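Predicted DNA-binding transcriptional regulator (Aliivibrio fischeri ES114, PDB 7DWN) probably binds DNA at cis-regulatory regions as a tetrameric transcriptional regulator of the LysR family. Local coordinates at residues A[165-170]-A[266-271]. Numbering follows the deposited sequence.
Sequences AKTELL and IEYYAY
Thr167 and Ile266 face each other across two antiparallel strands as a hydrogen-bonded pair, and their backbones bond in both directions. Thr167 N bonds to Ile266 O at 2.9 Å, and Ile266 N returns the bond to Thr167 O. Two residues along, Tyr268 N binds Ala165 O at 3.0 Å, whereas the reciprocal bond from Ala165 N to Tyr268 O is weak. Lys166 and Glu267 form the intervening non-hydrogen-bonded pair, and their side chains come closest at the CG methylenes.

The packing on the other face of the sheet is carried by Tyr268 and Ile266. With chi1 at 48°, CG of Tyr268 sits between the backbone N and the carbonyl carbon, which folds the ring back over the neighbouring strand. Ala165 O lies over one ring face, Ala165 CB comes 3.5 Å from Tyr268 CZ, and Thr167 OG1 approaches the ring edge at CE1. Ile266 crosses Leu169 at about a right angle: its CG2 lies 3.8 Å from Leu169 CG, while its CD1 rests against Leu169 CD2. Met202 of helix 201-209 touches both residues.

Within segment 266-271, Tyr269 OH donates to Glu267 OE1 at 3.0 Å, on the anti side of the carboxylate and tilted out of its plane.

Strand 264-272 also pairs with 145-149, and strand 160-174 with 238-241, so the contact joins strands running between the two lobes. Such paired crossover strands are characteristic of the periplasmic-binding-protein-like effector domain of LysR regulators.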
ATOM      1  N   ALA A 165       0.238  36.950  -1.544  1.00 38.22           N
ATOM      2  CA  ALA A 165      -0.311  38.046  -2.324  1.00 39.06           C
ATOM      3  C   ALA A 165      -1.699  37.697  -2.841  1.00 44.91           C
ATOM      4  O   ALA A 165      -2.056  36.521  -3.013  1.00 53.15           O
ATOM      5  CB  ALA A 165       0.605  38.413  -3.497  1.00 48.64           C
ATOM      6  N   LYS A 166      -2.471  38.757  -3.076  1.00 41.90           N
ATOM      7  CA  LYS A 166      -3.770  38.710  -3.731  1.00 45.64           C
ATOM      8  C   LYS A 166      -3.648  39.385  -5.090  1.00 53.24           C
ATOM      9  O   LYS A 166      -3.205  40.536  -5.180  1.00 60.67           O
ATOM     10  CB  LYS A 166      -4.837  39.401  -2.876  1.00 51.65           C
ATOM     11  CG  LYS A 166      -6.238  39.405  -3.475  1.00 49.25           C
ATOM     12  CD  LYS A 166      -6.534  40.706  -4.208  1.00 60.26           C
ATOM     13  CE  LYS A 166      -7.839  40.627  -4.979  1.00 59.83           C
ATOM     14  NZ  LYS A 166      -7.996  41.782  -5.903  1.00 53.48           N
ATOM     15  N   THR A 167      -4.055  38.671  -6.135  1.00 47.71           N
ATOM     16  CA  THR A 167      -3.877  39.046  -7.529  1.00 49.00           C
ATOM     17  C   THR A 167      -5.212  38.827  -8.240  1.00 41.50           C
ATOM     18  O   THR A 167      -6.206  38.447  -7.620  1.00 34.33           O
ATOM     19  CB  THR A 167      -2.725  38.226  -8.137  1.00 59.63           C
ATOM     20  OG1 THR A 167      -1.585  38.312  -7.271  1.00 65.06           O
ATOM     21  CG2 THR A 167      -2.316  38.723  -9.514  1.00 54.06           C
ATOM     22  N   GLU A 168      -5.250  39.073  -9.548  1.00 40.17           N
ATOM     23  CA  GLU A 168      -6.449  38.842 -10.339  1.00 43.53           C
ATOM     24  C   GLU A 168      -6.137  37.983 -11.556  1.00 41.42           C
ATOM     25  O   GLU A 168      -5.069  38.094 -12.166  1.00 41.91           O
ATOM     26  CB  GLU A 168      -7.081  40.157 -10.812  1.00 41.24           C
ATOM     27  CG  GLU A 168      -7.378  41.163  -9.714  1.00 54.86           C
ATOM     28  CD  GLU A 168      -8.090  42.393 -10.245  1.00 62.46           C
ATOM     29  OE1 GLU A 168      -9.335  42.446 -10.167  1.00 64.36           O
ATOM     30  OE2 GLU A 168      -7.402  43.301 -10.759  1.00 67.50           O
ATOM     31  N   LEU A 169      -7.084  37.111 -11.885  1.00 35.98           N
ATOM     32  CA  LEU A 169      -7.188  36.521 -13.212  1.00 38.94           C
ATOM     33  C   LEU A 169      -7.850  37.535 -14.133  1.00 42.76           C
ATOM     34  O   LEU A 169      -9.012  37.911 -13.920  1.00 39.36           O
ATOM     35  CB  LEU A 169      -8.005  35.232 -13.172  1.00 38.37           C
ATOM     36  CG  LEU A 169      -7.426  34.046 -12.406  1.00 42.88           C
ATOM     37  CD1 LEU A 169      -8.454  32.931 -12.293  1.00 44.89           C
ATOM     38  CD2 LEU A 169      -6.172  33.549 -13.100  1.00 38.76           C
ATOM     39  N   LEU A 170      -7.104  37.986 -15.140  1.00 43.32           N
ATOM     40  CA  LEU A 170      -7.542  38.958 -16.128  1.00 41.16           C
ATOM     41  C   LEU A 170      -7.873  38.254 -17.429  1.00 44.31           C
ATOM     42  O   LEU A 170      -7.045  37.473 -17.931  1.00 38.64           O
ATOM     43  CB  LEU A 170      -6.450  39.996 -16.370  1.00 38.91           C
ATOM     44  CG  LEU A 170      -5.864  40.671 -15.130  1.00 38.15           C
ATOM     45  CD1 LEU A 170      -4.737  41.610 -15.524  1.00 42.05           C
ATOM     46  CD2 LEU A 170      -6.942  41.415 -14.363  1.00 31.27           C
ATOM     47  N   ILE A 266      -7.770  36.117  -7.002  1.00 39.07           N
ATOM     48  CA  ILE A 266      -7.131  34.879  -6.571  1.00 40.32           C
ATOM     49  C   ILE A 266      -6.088  35.239  -5.520  1.00 45.43           C
ATOM     50  O   ILE A 266      -5.620  36.375  -5.443  1.00 48.96           O
ATOM     51  CB  ILE A 266      -6.472  34.098  -7.735  1.00 36.28           C
ATOM     52  CG1 ILE A 266      -5.498  34.991  -8.511  1.00 42.53           C
ATOM     53  CG2 ILE A 266      -7.527  33.508  -8.661  1.00 39.23           C
ATOM     54  CD1 ILE A 266      -4.740  34.255  -9.606  1.00 51.52           C
ATOM     55  N   GLU A 267      -5.734  34.258  -4.695  1.00 40.58           N
ATOM     56  CA  GLU A 267      -4.744  34.447  -3.642  1.00 38.68           C
ATOM     57  C   GLU A 267      -3.763  33.288  -3.681  1.00 34.45           C
ATOM     58  O   GLU A 267      -4.156  32.155  -3.974  1.00 33.72           O
ATOM     59  CB  GLU A 267      -5.403  34.513  -2.258  1.00 38.28           C
ATOM     60  CG  GLU A 267      -6.479  35.572  -2.121  1.00 45.63           C
ATOM     61  CD  GLU A 267      -7.412  35.295  -0.961  1.00 46.11           C
ATOM     62  OE1 GLU A 267      -7.206  34.278  -0.264  1.00 48.52           O
ATOM     63  OE2 GLU A 267      -8.354  36.088  -0.750  1.00 50.01           O
ATOM     64  N   TYR A 268      -2.489  33.552  -3.389  1.00 36.46           N
ATOM     65  CA  TYR A 268      -1.564  32.435  -3.252  1.00 32.71           C
ATOM     66  C   TYR A 268      -0.817  32.505  -1.927  1.00 36.07           C
ATOM     67  O   TYR A 268      -0.573  33.583  -1.376  1.00 32.90           O
ATOM     68  CB  TYR A 268      -0.581  32.322  -4.437  1.00 38.12           C
ATOM     69  CG  TYR A 268       0.116  33.585  -4.870  1.00 35.86           C
ATOM     70  CD1 TYR A 268      -0.464  34.431  -5.805  1.00 36.13           C
ATOM     71  CD2 TYR A 268       1.375  33.905  -4.385  1.00 35.99           C
ATOM     72  CE1 TYR A 268       0.176  35.577  -6.221  1.00 38.48           C
ATOM     73  CE2 TYR A 268       2.026  35.050  -4.796  1.00 38.68           C
ATOM     74  CZ  TYR A 268       1.421  35.883  -5.714  1.00 41.92           C
ATOM     75  OH  TYR A 268       2.062  37.028  -6.130  1.00 43.86           O
ATOM     76  N   TYR A 269      -0.470  31.319  -1.424  1.00 30.33           N
ATOM     77  CA  TYR A 269      -0.030  31.105  -0.057  1.00 18.93           C
ATOM     78  C   TYR A 269       1.253  30.289  -0.004  1.00 25.41           C
ATOM     79  O   TYR A 269       1.568  29.502  -0.910  1.00 29.76           O
ATOM     80  CB  TYR A 269      -1.080  30.345   0.757  1.00 24.19           C
ATOM     81  CG  TYR A 269      -2.336  31.106   1.101  1.00 33.14           C
ATOM     82  CD1 TYR A 269      -3.346  31.285   0.165  1.00 28.76           C
ATOM     83  CD2 TYR A 269      -2.525  31.618   2.379  1.00 32.69           C
ATOM     84  CE1 TYR A 269      -4.502  31.971   0.489  1.00 30.91           C
ATOM     85  CE2 TYR A 269      -3.674  32.305   2.711  1.00 34.65           C
ATOM     86  CZ  TYR A 269      -4.659  32.478   1.765  1.00 37.12           C
ATOM     87  OH  TYR A 269      -5.803  33.161   2.099  1.00 48.36           O
ATOM     88  N   ALA A 270       1.973  30.486   1.097  1.00 22.44           N
ATOM     89  CA  ALA A 270       2.973  29.551   1.585  1.00 20.35           C
ATOM     90  C   ALA A 270       2.338  28.705   2.681  1.00 30.52           C
ATOM     91  O   ALA A 270       1.682  29.238   3.582  1.00 29.54           O
ATOM     92  CB  ALA A 270       4.200  30.289   2.123  1.00 20.41           C
ATOM     93  N   TYR A 271       2.522  27.392   2.593  1.00 36.54           N
ATOM     94  CA  TYR A 271       1.987  26.444   3.556  1.00 29.99           C
ATOM     95  C   TYR A 271       3.126  25.624   4.144  1.00 36.50           C
ATOM     96  O   TYR A 271       4.149  25.393   3.491  1.00 36.48           O
ATOM     97  CB  TYR A 271       0.966  25.489   2.915  1.00 32.15           C
ATOM     98  CG  TYR A 271      -0.201  26.142   2.200  1.00 28.73           C
ATOM     99  CD1 TYR A 271      -1.171  26.844   2.907  1.00 35.79           C
ATOM    100  CD2 TYR A 271      -0.352  26.021   0.822  1.00 27.09           C
ATOM    101  CE1 TYR A 271      -2.248  27.426   2.261  1.00 26.82           C
ATOM    102  CE2 TYR A 271      -1.428  26.600   0.166  1.00 31.54           C
ATOM    103  CZ  TYR A 271      -2.373  27.300   0.892  1.00 34.23           C
ATOM    104  OH  TYR A 271      -3.444  27.882   0.252  1.00 28.23           O
TER